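Local coordinates for protein protease Do-like 1, chloroplastic (Arabidopsis thaliana, PDB 3QO6) that acts as a chloroplast serine protease that is required at high temperature and may degrade damaged proteins, at residues Arg39-Ala42 against Phe43-Asp46; Val59-Lys62 against Gln63-Val67; Lys273-Gly276 against Tyr277-Val281; Lys293-Asn296 against Gly297-Tyr301. All blocks are in the same frame, centred on the assembly; numbering follows the deposited sequence.

Contact 1 (Arg39-Ala42 against Phe43-Asp46)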
ATOM      1  N   ARG B  39     -21.845 -21.002  -0.077  1.00104.91           N
ATOM      2  CA  ARG B  39     -22.104 -19.607  -0.400  1.00105.96           C
ATOM      3  C   ARG B  39     -23.615 -19.423  -0.591  1.00105.18           C
ATOM      4  O   ARG B  39     -24.325 -20.362  -0.944  1.00103.59           O
ATOM      5  CB  ARG B  39     -21.331 -19.209  -1.661  1.00107.55           C
ATOM      6  CG  ARG B  39     -19.801 -19.224  -1.494  1.00113.16           C
ATOM      7  CD  ARG B  39     -19.298 -18.089  -0.585  1.00116.06           C
ATOM      8  NE  ARG B  39     -17.837 -18.066  -0.445  1.00120.25           N
ATOM      9  CZ  ARG B  39     -17.136 -18.833   0.394  1.00121.75           C
ATOM     10  NH1 ARG B  39     -17.754 -19.698   1.184  1.00123.73           N
ATOM     11  NH2 ARG B  39     -15.809 -18.733   0.454  1.00122.25           N
ATOM     12  N   GLN B  40     -24.106 -18.215  -0.347  1.00105.30           N
ATOM     13  CA  GLN B  40     -25.529 -17.941  -0.479  1.00106.74           C
ATOM     14  C   GLN B  40     -25.986 -17.445  -1.831  1.00106.89           C
ATOM     15  O   GLN B  40     -25.229 -16.827  -2.575  1.00106.95           O
ATOM     16  CB  GLN B  40     -25.974 -16.919   0.557  1.00108.92           C
ATOM     17  CG  GLN B  40     -26.509 -17.506   1.832  1.00116.76           C
ATOM     18  CD  GLN B  40     -27.726 -16.750   2.320  1.00122.07           C
ATOM     19  OE1 GLN B  40     -27.746 -15.515   2.318  1.00124.38           O
ATOM     20  NE2 GLN B  40     -28.751 -17.486   2.746  1.00123.87           N
ATOM     21  N   ASP B  41     -27.248 -17.723  -2.138  1.00107.68           N
ATOM     22  CA  ASP B  41     -27.860 -17.266  -3.378  1.00108.02           C
ATOM     23  C   ASP B  41     -28.344 -15.861  -3.011  1.00107.75           C
ATOM     24  O   ASP B  41     -29.082 -15.682  -2.035  1.00106.17           O
ATOM     25  CB  ASP B  41     -29.048 -18.164  -3.745  1.00108.83           C
ATOM     26  CG  ASP B  41     -29.600 -17.882  -5.138  1.00108.77           C
ATOM     27  OD1 ASP B  41     -29.908 -16.711  -5.457  1.00109.38           O
ATOM     28  OD2 ASP B  41     -29.739 -18.845  -5.917  1.00111.82           O
ATOM     29  N   ALA B  42     -27.921 -14.858  -3.769  1.00107.56           N
ATOM     30  CA  ALA B  42     -28.328 -13.500  -3.457  1.00107.91           C
ATOM     31  C   ALA B  42     -29.851 -13.335  -3.421  1.00109.36           C
ATOM     32  O   ALA B  42     -30.357 -12.442  -2.747  1.00109.41           O
ATOM     33  CB  ALA B  42     -27.715 -12.536  -4.457  1.00107.53           C
ATOM     34  N   PHE B  43     -30.575 -14.207  -4.125  1.00110.40           N
ATOM     35  CA  PHE B  43     -32.037 -14.126  -4.195  1.00108.90           C
ATOM     36  C   PHE B  43     -32.750 -15.315  -3.559  1.00107.55           C
ATOM     37  O   PHE B  43     -33.717 -15.150  -2.817  1.00107.50           O
ATOM     38  CB  PHE B  43     -32.477 -13.994  -5.658  1.00109.78           C
ATOM     39  CG  PHE B  43     -31.603 -13.073  -6.477  1.00112.70           C
ATOM     40  CD1 PHE B  43     -30.311 -13.454  -6.840  1.00112.72           C
ATOM     41  CD2 PHE B  43     -32.056 -11.815  -6.855  1.00112.23           C
ATOM     42  CE1 PHE B  43     -29.484 -12.596  -7.566  1.00113.17           C
ATOM     43  CE2 PHE B  43     -31.238 -10.951  -7.580  1.00113.78           C
ATOM     44  CZ  PHE B  43     -29.948 -11.343  -7.935  1.00114.04           C
ATOM     45  N   THR B  44     -32.269 -16.514  -3.860  1.00106.25           N
ATOM     46  CA  THR B  44     -32.853 -17.740  -3.336  1.00104.11           C
ATOM     47  C   THR B  44     -32.619 -17.892  -1.838  1.00103.73           C
ATOM     48  O   THR B  44     -33.346 -18.599  -1.150  1.00104.03           O
ATOM     49  CB  THR B  44     -32.279 -18.965  -4.098  1.00104.83           C
ATOM     50  OG1 THR B  44     -33.337 -19.623  -4.802  1.00107.32           O
ATOM     51  CG2 THR B  44     -31.597 -19.947  -3.165  1.00 99.43           C
ATOM     52  N   LEU B  45     -31.616 -17.205  -1.324  1.00104.23           N
ATOM     53  CA  LEU B  45     -31.293 -17.304   0.093  1.00106.49           C
ATOM     54  C   LEU B  45     -30.948 -18.716   0.550  1.00106.66           C
ATOM     55  O   LEU B  45     -30.679 -18.941   1.727  1.00105.66           O
ATOM     56  CB  LEU B  45     -32.425 -16.752   0.950  1.00106.72           C
ATOM     57  CG  LEU B  45     -32.516 -15.224   0.892  1.00109.30           C
ATOM     58  CD1 LEU B  45     -33.196 -14.746   2.170  1.00106.54           C
ATOM     59  CD2 LEU B  45     -31.119 -14.584   0.750  1.00105.93           C
ATOM     60  N   ASP B  46     -30.971 -19.673  -0.370  1.00108.37           N
ATOM     61  CA  ASP B  46     -30.595 -21.030  -0.011  1.00107.41           C
ATOM     62  C   ASP B  46     -29.109 -21.080  -0.246  1.00105.70           C
ATOM     63  O   ASP B  46     -28.440 -20.052  -0.324  1.00104.43           O
ATOM     64  CB  ASP B  46     -31.282 -22.100  -0.877  1.00110.08           C
ATOM     65  CG  ASP B  46     -32.787 -22.171  -0.649  1.00112.30           C
ATOM     66  OD1 ASP B  46     -33.225 -22.006   0.514  1.00111.48           O
ATOM     67  OD2 ASP B  46     -33.529 -22.408  -1.632  1.00111.96           O
TER

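Contact 2 (Val59-Lys62 against Gln63-Val67)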
ATOM      1  N   VAL B  59      -3.498 -41.762  -6.028  1.00 67.98           N
ATOM      2  CA  VAL B  59      -4.194 -42.963  -5.589  1.00 68.40           C
ATOM      3  C   VAL B  59      -3.241 -43.810  -4.775  1.00 69.47           C
ATOM      4  O   VAL B  59      -2.133 -44.148  -5.235  1.00 65.70           O
ATOM      5  CB  VAL B  59      -4.665 -43.776  -6.799  1.00 69.98           C
ATOM      6  CG1 VAL B  59      -4.796 -45.226  -6.445  1.00 71.54           C
ATOM      7  CG2 VAL B  59      -5.981 -43.244  -7.279  1.00 71.38           C
ATOM      8  N   TRP B  60      -3.667 -44.176  -3.574  1.00 65.34           N
ATOM      9  CA  TRP B  60      -2.807 -44.978  -2.743  1.00 67.31           C
ATOM     10  C   TRP B  60      -2.989 -46.471  -2.887  1.00 67.13           C
ATOM     11  O   TRP B  60      -2.024 -47.220  -2.779  1.00 67.61           O
ATOM     12  CB  TRP B  60      -2.985 -44.599  -1.294  1.00 69.92           C
ATOM     13  CG  TRP B  60      -2.039 -45.309  -0.437  1.00 71.88           C
ATOM     14  CD1 TRP B  60      -2.308 -46.377   0.351  1.00 72.22           C
ATOM     15  CD2 TRP B  60      -0.647 -44.998  -0.243  1.00 74.69           C
ATOM     16  NE1 TRP B  60      -1.177 -46.755   1.038  1.00 74.92           N
ATOM     17  CE2 TRP B  60      -0.140 -45.928   0.692  1.00 74.08           C
ATOM     18  CE3 TRP B  60       0.223 -44.020  -0.764  1.00 70.12           C
ATOM     19  CZ2 TRP B  60       1.205 -45.912   1.125  1.00 68.85           C
ATOM     20  CZ3 TRP B  60       1.562 -44.006  -0.330  1.00 66.03           C
ATOM     21  CH2 TRP B  60       2.035 -44.949   0.604  1.00 64.37           C
ATOM     22  N   ASP B  61      -4.218 -46.902  -3.140  1.00 68.65           N
ATOM     23  CA  ASP B  61      -4.529 -48.336  -3.272  1.00 73.50           C
ATOM     24  C   ASP B  61      -5.816 -48.635  -4.026  1.00 76.37           C
ATOM     25  O   ASP B  61      -6.661 -47.752  -4.255  1.00 73.48           O
ATOM     26  CB  ASP B  61      -4.635 -48.995  -1.890  1.00 69.86           C
ATOM     27  CG  ASP B  61      -5.679 -48.322  -0.993  1.00 74.98           C
ATOM     28  OD1 ASP B  61      -5.440 -48.256   0.254  1.00 71.70           O
ATOM     29  OD2 ASP B  61      -6.736 -47.870  -1.527  1.00 65.25           O
ATOM     30  N   LYS B  62      -5.984 -49.907  -4.371  1.00 79.88           N
ATOM     31  CA  LYS B  62      -7.172 -50.322  -5.105  1.00 82.05           C
ATOM     32  C   LYS B  62      -8.495 -50.079  -4.370  1.00 82.52           C
ATOM     33  O   LYS B  62      -9.556 -50.062  -5.007  1.00 82.75           O
ATOM     34  CB  LYS B  62      -7.039 -51.787  -5.497  1.00 81.36           C
ATOM     35  CG  LYS B  62      -5.983 -52.045  -6.566  1.00 83.21           C
ATOM     36  CD  LYS B  62      -6.435 -51.493  -7.920  1.00 84.28           C
ATOM     37  CE  LYS B  62      -5.499 -51.939  -9.055  1.00 84.95           C
ATOM     38  NZ  LYS B  62      -5.952 -51.421 -10.371  1.00 81.81           N
ATOM     39  N   GLN B  63      -8.444 -49.882  -3.048  1.00 80.70           N
ATOM     40  CA  GLN B  63      -9.669 -49.625  -2.291  1.00 79.51           C
ATOM     41  C   GLN B  63     -10.111 -48.173  -2.308  1.00 79.49           C
ATOM     42  O   GLN B  63     -10.845 -47.751  -1.412  1.00 81.45           O
ATOM     43  CB  GLN B  63      -9.543 -50.050  -0.831  1.00 80.19           C
ATOM     44  CG  GLN B  63      -9.222 -51.496  -0.649  1.00 82.51           C
ATOM     45  CD  GLN B  63      -7.734 -51.750  -0.655  1.00 83.68           C
ATOM     46  OE1 GLN B  63      -7.039 -51.461   0.328  1.00 80.21           O
ATOM     47  NE2 GLN B  63      -7.231 -52.283  -1.760  1.00 83.60           N
ATOM     48  N   GLY B  64      -9.656 -47.403  -3.297  1.00 79.98           N
ATOM     49  CA  GLY B  64     -10.066 -46.004  -3.401  1.00 78.00           C
ATOM     50  C   GLY B  64      -9.507 -44.989  -2.409  1.00 75.32           C
ATOM     51  O   GLY B  64     -10.085 -43.914  -2.208  1.00 70.18           O
ATOM     52  N   HIS B  65      -8.389 -45.321  -1.773  1.00 74.50           N
ATOM     53  CA  HIS B  65      -7.777 -44.390  -0.838  1.00 74.70           C
ATOM     54  C   HIS B  65      -6.929 -43.371  -1.596  1.00 72.08           C
ATOM     55  O   HIS B  65      -6.142 -43.722  -2.476  1.00 70.73           O
ATOM     56  CB  HIS B  65      -6.940 -45.145   0.177  1.00 74.92           C
ATOM     57  CG  HIS B  65      -7.759 -45.814   1.226  1.00 81.12           C
ATOM     58  ND1 HIS B  65      -7.501 -47.096   1.668  1.00 82.98           N
ATOM     59  CD2 HIS B  65      -8.838 -45.383   1.922  1.00 82.05           C
ATOM     60  CE1 HIS B  65      -8.387 -47.424   2.593  1.00 84.20           C
ATOM     61  NE2 HIS B  65      -9.209 -46.403   2.767  1.00 86.30           N
ATOM     62  N   ILE B  66      -7.139 -42.104  -1.257  1.00 68.87           N
ATOM     63  CA  ILE B  66      -6.444 -40.987  -1.876  1.00 66.44           C
ATOM     64  C   ILE B  66      -5.637 -40.214  -0.810  1.00 66.02           C
ATOM     65  O   ILE B  66      -6.147 -39.915   0.292  1.00 60.55           O
ATOM     66  CB  ILE B  66      -7.464 -40.033  -2.567  1.00 66.95           C
ATOM     67  CG1 ILE B  66      -8.352 -40.813  -3.542  1.00 64.46           C
ATOM     68  CG2 ILE B  66      -6.735 -38.930  -3.302  1.00 69.91           C
ATOM     69  CD1 ILE B  66      -7.622 -41.408  -4.748  1.00 62.22           C
ATOM     70  N   VAL B  67      -4.375 -39.916  -1.142  1.00 63.82           N
ATOM     71  CA  VAL B  67      -3.480 -39.185  -0.248  1.00 62.76           C
ATOM     72  C   VAL B  67      -3.334 -37.723  -0.653  1.00 62.14           C
ATOM     73  O   VAL B  67      -3.365 -37.379  -1.827  1.00 61.71           O
ATOM     74  CB  VAL B  67      -2.078 -39.817  -0.230  1.00 62.88           C
ATOM     75  CG1 VAL B  67      -1.238 -39.211   0.885  1.00 58.26           C
ATOM     76  CG2 VAL B  67      -2.197 -41.308  -0.031  1.00 65.31           C
TER

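Contact 3 (Lys273-Gly276 against Tyr277-Val281)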
ATOM      1  N   LYS B 273       5.455 -18.298  37.165  1.00 91.81           N
ATOM      2  CA  LYS B 273       4.460 -17.561  37.961  1.00 95.50           C
ATOM      3  C   LYS B 273       4.845 -16.099  38.188  1.00 98.00           C
ATOM      4  O   LYS B 273       5.801 -15.613  37.586  1.00 97.85           O
ATOM      5  CB  LYS B 273       4.244 -18.226  39.326  1.00 96.33           C
ATOM      6  CG  LYS B 273       3.424 -19.516  39.310  1.00 99.80           C
ATOM      7  CD  LYS B 273       2.935 -19.901  40.725  1.00103.20           C
ATOM      8  CE  LYS B 273       1.927 -18.872  41.285  1.00105.95           C
ATOM      9  NZ  LYS B 273       1.468 -19.100  42.702  1.00106.35           N
ATOM     10  N   ARG B 274       4.117 -15.405  39.070  1.00101.14           N
ATOM     11  CA  ARG B 274       4.409 -13.995  39.340  1.00104.00           C
ATOM     12  C   ARG B 274       4.566 -13.494  40.779  1.00107.59           C
ATOM     13  O   ARG B 274       3.624 -13.476  41.583  1.00108.93           O
ATOM     14  CB  ARG B 274       3.409 -13.098  38.603  1.00103.02           C
ATOM     15  CG  ARG B 274       3.689 -13.068  37.120  1.00102.52           C
ATOM     16  CD  ARG B 274       3.137 -11.864  36.393  1.00 99.44           C
ATOM     17  NE  ARG B 274       3.741 -11.820  35.067  1.00101.73           N
ATOM     18  CZ  ARG B 274       3.438 -10.948  34.114  1.00102.10           C
ATOM     19  NH1 ARG B 274       2.520 -10.013  34.318  1.00105.77           N
ATOM     20  NH2 ARG B 274       4.049 -11.023  32.944  1.00100.34           N
ATOM     21  N   ASP B 275       5.795 -13.050  41.039  1.00109.72           N
ATOM     22  CA  ASP B 275       6.317 -12.490  42.291  1.00109.96           C
ATOM     23  C   ASP B 275       5.396 -12.033  43.417  1.00111.69           C
ATOM     24  O   ASP B 275       5.790 -12.046  44.588  1.00113.56           O
ATOM     25  CB  ASP B 275       7.234 -11.318  41.931  1.00110.75           C
ATOM     26  CG  ASP B 275       8.472 -11.238  42.808  1.00111.39           C
ATOM     27  OD1 ASP B 275       9.078 -12.295  43.097  1.00108.34           O
ATOM     28  OD2 ASP B 275       8.854 -10.108  43.188  1.00112.91           O
ATOM     29  N   GLY B 276       4.182 -11.619  43.096  1.00111.52           N
ATOM     30  CA  GLY B 276       3.336 -11.124  44.161  1.00112.41           C
ATOM     31  C   GLY B 276       3.476  -9.614  44.106  1.00113.02           C
ATOM     32  O   GLY B 276       2.632  -8.891  44.628  1.00111.64           O
ATOM     33  N   TYR B 277       4.574  -9.152  43.492  1.00114.98           N
ATOM     34  CA  TYR B 277       4.846  -7.722  43.260  1.00113.94           C
ATOM     35  C   TYR B 277       4.687  -7.589  41.749  1.00111.38           C
ATOM     36  O   TYR B 277       4.740  -6.495  41.193  1.00108.95           O
ATOM     37  CB  TYR B 277       6.280  -7.309  43.650  1.00116.73           C
ATOM     38  CG  TYR B 277       6.450  -6.859  45.095  1.00120.87           C
ATOM     39  CD1 TYR B 277       7.139  -7.655  46.018  1.00123.41           C
ATOM     40  CD2 TYR B 277       5.900  -5.654  45.546  1.00121.03           C
ATOM     41  CE1 TYR B 277       7.278  -7.267  47.360  1.00124.09           C
ATOM     42  CE2 TYR B 277       6.028  -5.256  46.890  1.00123.58           C
ATOM     43  CZ  TYR B 277       6.722  -6.072  47.792  1.00125.37           C
ATOM     44  OH  TYR B 277       6.864  -5.707  49.122  1.00125.44           O
ATOM     45  N   GLY B 278       4.506  -8.742  41.103  1.00110.35           N
ATOM     46  CA  GLY B 278       4.318  -8.789  39.668  1.00107.80           C
ATOM     47  C   GLY B 278       5.494  -9.319  38.868  1.00106.91           C
ATOM     48  O   GLY B 278       5.368  -9.554  37.663  1.00107.73           O
ATOM     49  N   ARG B 279       6.638  -9.520  39.517  1.00104.94           N
ATOM     50  CA  ARG B 279       7.810 -10.006  38.791  1.00102.22           C
ATOM     51  C   ARG B 279       7.643 -11.432  38.294  1.00 99.34           C
ATOM     52  O   ARG B 279       6.739 -12.159  38.699  1.00 98.84           O
ATOM     53  CB  ARG B 279       9.077  -9.864  39.651  1.00102.44           C
ATOM     54  CG  ARG B 279       9.368  -8.406  40.038  1.00103.57           C
ATOM     55  CD  ARG B 279      10.731  -8.196  40.678  1.00104.34           C
ATOM     56  NE  ARG B 279      10.758  -8.502  42.105  1.00108.03           N
ATOM     57  CZ  ARG B 279      11.852  -8.416  42.858  1.00113.24           C
ATOM     58  NH1 ARG B 279      13.006  -8.036  42.311  1.00115.87           N
ATOM     59  NH2 ARG B 279      11.799  -8.691  44.156  1.00112.25           N
ATOM     60  N   LEU B 280       8.523 -11.831  37.398  1.00 97.39           N
ATOM     61  CA  LEU B 280       8.425 -13.153  36.838  1.00 96.56           C
ATOM     62  C   LEU B 280       9.246 -14.217  37.540  1.00 95.50           C
ATOM     63  O   LEU B 280      10.463 -14.089  37.671  1.00 94.24           O
ATOM     64  CB  LEU B 280       8.816 -13.111  35.360  1.00 97.20           C
ATOM     65  CG  LEU B 280       7.728 -13.563  34.387  1.00 97.18           C
ATOM     66  CD1 LEU B 280       6.560 -12.572  34.387  1.00 95.86           C
ATOM     67  CD2 LEU B 280       8.336 -13.686  33.017  1.00 94.45           C
ATOM     68  N   VAL B 281       8.573 -15.270  37.999  1.00 95.60           N
ATOM     69  CA  VAL B 281       9.271 -16.390  38.623  1.00 91.83           C
ATOM     70  C   VAL B 281       9.303 -17.493  37.565  1.00 90.51           C
ATOM     71  O   VAL B 281       8.327 -18.205  37.340  1.00 90.74           O
ATOM     72  CB  VAL B 281       8.562 -16.912  39.878  1.00 90.28           C
ATOM     73  CG1 VAL B 281       9.432 -17.966  40.526  1.00 87.78           C
ATOM     74  CG2 VAL B 281       8.281 -15.764  40.855  1.00 85.08           C
TER

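Contact 4 (Lys293-Asn296 against Gly297-Tyr301)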
ATOM      1  N   LYS B 293      20.567 -32.939  24.111  1.00110.72           N
ATOM      2  CA  LYS B 293      20.463 -31.615  24.698  1.00109.17           C
ATOM      3  C   LYS B 293      19.403 -30.801  23.985  1.00106.92           C
ATOM      4  O   LYS B 293      19.160 -30.979  22.792  1.00106.91           O
ATOM      5  CB  LYS B 293      21.793 -30.872  24.601  1.00111.56           C
ATOM      6  CG  LYS B 293      21.711 -29.457  25.142  1.00116.11           C
ATOM      7  CD  LYS B 293      23.013 -28.692  24.976  1.00120.91           C
ATOM      8  CE  LYS B 293      22.932 -27.332  25.672  1.00122.94           C
ATOM      9  NZ  LYS B 293      24.183 -26.528  25.509  1.00125.81           N
ATOM     10  N   VAL B 294      18.793 -29.889  24.723  1.00101.53           N
ATOM     11  CA  VAL B 294      17.753 -29.043  24.176  1.00 99.25           C
ATOM     12  C   VAL B 294      18.177 -27.595  24.374  1.00 99.98           C
ATOM     13  O   VAL B 294      18.392 -27.167  25.507  1.00102.71           O
ATOM     14  CB  VAL B 294      16.420 -29.295  24.917  1.00 98.26           C
ATOM     15  CG1 VAL B 294      15.426 -28.234  24.566  1.00 97.57           C
ATOM     16  CG2 VAL B 294      15.876 -30.673  24.574  1.00 95.02           C
ATOM     17  N   SER B 295      18.310 -26.842  23.285  1.00 99.45           N
ATOM     18  CA  SER B 295      18.704 -25.434  23.382  1.00 96.27           C
ATOM     19  C   SER B 295      17.582 -24.491  22.973  1.00 96.27           C
ATOM     20  O   SER B 295      17.643 -23.301  23.250  1.00 97.28           O
ATOM     21  CB  SER B 295      19.923 -25.149  22.505  1.00 95.35           C
ATOM     22  OG  SER B 295      21.116 -25.636  23.084  1.00 94.10           O
ATOM     23  N   ASN B 296      16.554 -25.031  22.324  1.00 96.27           N
ATOM     24  CA  ASN B 296      15.415 -24.236  21.852  1.00 93.12           C
ATOM     25  C   ASN B 296      14.242 -25.149  21.487  1.00 92.15           C
ATOM     26  O   ASN B 296      14.310 -26.370  21.666  1.00 89.98           O
ATOM     27  CB  ASN B 296      15.817 -23.490  20.606  1.00 92.18           C
ATOM     28  CG  ASN B 296      16.296 -24.424  19.537  1.00 92.28           C
ATOM     29  OD1 ASN B 296      17.498 -24.623  19.353  1.00 92.51           O
ATOM     30  ND2 ASN B 296      15.352 -25.044  18.844  1.00 94.27           N
ATOM     31  N   GLY B 297      13.188 -24.550  20.934  1.00 90.46           N
ATOM     32  CA  GLY B 297      12.010 -25.311  20.551  1.00 89.47           C
ATOM     33  C   GLY B 297      12.299 -26.453  19.596  1.00 88.58           C
ATOM     34  O   GLY B 297      11.985 -27.600  19.880  1.00 85.42           O
ATOM     35  N   SER B 298      12.901 -26.142  18.455  1.00 91.29           N
ATOM     36  CA  SER B 298      13.220 -27.166  17.460  1.00 94.10           C
ATOM     37  C   SER B 298      13.872 -28.402  18.064  1.00 93.62           C
ATOM     38  O   SER B 298      13.532 -29.527  17.710  1.00 92.37           O
ATOM     39  CB  SER B 298      14.148 -26.593  16.381  1.00 96.56           C
ATOM     40  OG  SER B 298      14.838 -27.633  15.688  1.00102.51           O
ATOM     41  N   ASP B 299      14.824 -28.186  18.962  1.00 95.31           N
ATOM     42  CA  ASP B 299      15.521 -29.292  19.592  1.00 95.92           C
ATOM     43  C   ASP B 299      14.567 -30.181  20.369  1.00 93.23           C
ATOM     44  O   ASP B 299      14.630 -31.407  20.261  1.00 93.43           O
ATOM     45  CB  ASP B 299      16.631 -28.779  20.520  1.00101.83           C
ATOM     46  CG  ASP B 299      17.826 -28.200  19.753  1.00106.92           C
ATOM     47  OD1 ASP B 299      18.110 -28.676  18.622  1.00106.31           O
ATOM     48  OD2 ASP B 299      18.491 -27.283  20.299  1.00108.67           O
ATOM     49  N   LEU B 300      13.677 -29.561  21.141  1.00 88.28           N
ATOM     50  CA  LEU B 300      12.716 -30.313  21.935  1.00 83.09           C
ATOM     51  C   LEU B 300      11.820 -31.103  20.993  1.00 82.88           C
ATOM     52  O   LEU B 300      11.743 -32.326  21.065  1.00 81.04           O
ATOM     53  CB  LEU B 300      11.878 -29.365  22.790  1.00 76.66           C
ATOM     54  CG  LEU B 300      10.951 -30.010  23.825  1.00 78.05           C
ATOM     55  CD1 LEU B 300      11.788 -30.823  24.830  1.00 68.05           C
ATOM     56  CD2 LEU B 300      10.122 -28.915  24.537  1.00 68.95           C
ATOM     57  N   TYR B 301      11.162 -30.386  20.092  1.00 83.04           N
ATOM     58  CA  TYR B 301      10.274 -30.996  19.122  1.00 83.11           C
ATOM     59  C   TYR B 301      10.909 -32.177  18.463  1.00 85.37           C
ATOM     60  O   TYR B 301      10.372 -33.276  18.486  1.00 86.71           O
ATOM     61  CB  TYR B 301       9.911 -30.002  18.037  1.00 79.11           C
ATOM     62  CG  TYR B 301       8.722 -29.166  18.383  1.00 80.53           C
ATOM     63  CD1 TYR B 301       8.786 -27.770  18.307  1.00 77.13           C
ATOM     64  CD2 TYR B 301       7.534 -29.762  18.803  1.00 75.19           C
ATOM     65  CE1 TYR B 301       7.699 -26.988  18.640  1.00 76.92           C
ATOM     66  CE2 TYR B 301       6.444 -28.989  19.145  1.00 78.90           C
ATOM     67  CZ  TYR B 301       6.530 -27.599  19.058  1.00 79.76           C
ATOM     68  OH  TYR B 301       5.447 -26.815  19.382  1.00 81.96           O
TER

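Contact 1 (Arg39-Ala42 against Phe43-Asp46)
The ring of F43 has the carboxylate oxygen OD1 of D41 at its edge, close to the ring plane, while A42 sets its methyl against the same ring, CB lying 3.6 Å from F43 CE1. The carboxylate of D41 is the second flat group, and two backbone N-H groups reach one of its oxygens from different directions. F43 N meets the anti lone pair of D41 OD1 at 2.9 Å, whereas T44 N comes from above the carboxylate plane in an almost straight bond of 175°. Such a double grip fixes the rotation of the group. The side chain can fold forward over the turn because CG stands anti to the backbone N (chi1 -171°), and it crosses that of T44 at about a right angle. Backbone bonds close the loop: L45 N reaches D41 O at 3.0 Å, and D41 N donates to D46 O at 3.2 Å. The other carboxylate oxygen, OD2, forms a salt bridge to R274 of a neighbouring subunit, while F43 packs on L280 of that subunit. Were D41 replaced by an alanine, F43 N and T44 N would probably lose their common acceptor and R274 of the neighbouring subunit its countercharge. The D41 to F43 part is an Asx turn, extended by the T44 bond, at the tip of the long hairpin of strands 30-40 and 47-61 in the N-terminal barrel of this trypsin-like protease.

Contact 2 (Val59-Lys62 against Gln63-Val67)
The first torsions of D61 and H65 bring their side chains together: CG of D61 sits between its backbone N and carbonyl carbon (chi1 57°), and the ring of H65 swings beside its own backbone N (chi1 -77°). They meet over the tight turn of a beta hairpin, strands 47-61 and 65-69, in the N-terminal barrel of the trypsin-like domain. The carboxylate takes one N-H with each oxygen. H65 ND1 donates to the syn lone pair of D61 OD1 at 2.8 Å, with the oxygen in the imidazole plane, and H65 N reaches D61 OD2 on the syn side at 3.0 Å, tilted well out of the carboxylate plane. Side chain and backbone of one residue are thus held at once, the carboxylate and ring planes inclined by 60°. An asparagine in place of D61 has one acceptor oxygen only, and would probably leave either the imidazole or the backbone N-H of H65 without its mate. This histidine is not the predicted charge-relay residue, which is H71. G64, with positive phi, carries the chain round the turn, its N bonding weakly to D61 O. Beyond the turn, W60 N donates to H65 O at 2.7 Å. W60 lays CB against V67 CG2 at 3.6 Å, and both side chains pack on V221 of helix 214-227. V59 and I66 form an antiparallel non-hydrogen-bonded pair, in which V59 CG2 touches I66 CD1 at 3.5 Å.

Contact 3 (Lys273-Gly276 against Tyr277-Val281)
K273 and V281 close a small two-stranded hairpin at the surface of the PDZ domain, an antiparallel hydrogen-bonded pair from which the rest of the turn extends. K273 N donates to V281 O at 2.9 Å, and V281 N returns a bond to K273 O at 2.8 Å. One step further on, R274 faces L280 as a non-hydrogen-bonded pair, and D275 N then reaches R279 O. The connecting loop bends at G276 and G278, both with positive phi, where a side chain would jam against the preceding carbonyl oxygen. In this beta hairpin the loop is braced by a salt bridge: D275 and R279 run side by side in the same direction, and R279 NE meets D275 OD2 at 2.7 Å, approaching from above the carboxylate plane. The carboxylate and guanidinium planes are 79° apart, consistent with a single NE to OD2 bond rather than a coplanar, two-point pairing. On the face that carries R274 and L280, R274 stays extended from CG to NE and has CD1 of L280 at the edge of its guanidinium, 3.0 Å from R274 NE. Its NH1 forms a salt bridge with D41 of one neighbouring subunit, while Y277 and R279 pack on L318 of another.

Contact 4 (Lys293-Asn296 against Gly297-Tyr301)
N296 ends a loop with an extended backbone and L300 lies one turn into the helix it starts, where L300 N donates to N296 O at 3.3 Å in the carbonyl plane, the bond nearly straight at 160°. N296 is therefore the N-cap, and the next bond of the helix, Y301 N to G297 O, is 2.9 Å long. The loop runs back past this first turn, bringing V294 and D299 within 5.1 Å of each other, CA to CA. D299 exploits that fold. Its CG lies beside the backbone N (chi1 -72°), which swings the carboxylate back toward the loop, and D299 OD2 takes S295 N at 3.0 Å from its anti side, 17° out of plane. A carboxylate so near the start of a helix would probably be favoured by the N-terminal end of the helix dipole; its other oxygen has a weak, long ion pair with R302. On the apolar side V294 meets L300, their branches approaching at 4.1 Å between V294 CG2 and L300 CD1. V294 is also tied by backbone hydrogen bonding to T287 of strand 285-289. G297 N donates to D242. Y301 OH bonds to the backbone of the bound peptide, and S298 OG to E155 in strand 143-157, the latter consistent with helix 297-304 lying on the side of the PDZ domain that meets the protease domain.

How the contacts relate
From the N terminus, the chain first meets contact 1, which closes the loop after strand 30-40. Strand 47-61 then runs on to contact 2, where the next turn closes and strand 65-69 begins. The two share one barrel sheet, their nearest atoms about 22 Å apart. Contacts 3 and 4 come much later, both within the PDZ domain, about 17 Å apart at their nearest atoms: the first closes the hairpin of strands 273-274 and 280-281, the second starts helix 297-304. All four are in series, with none nested and none crossing. Contacts 1 and 3 also meet other subunits, so hairpin tips of the protease and PDZ domains join in the assembly.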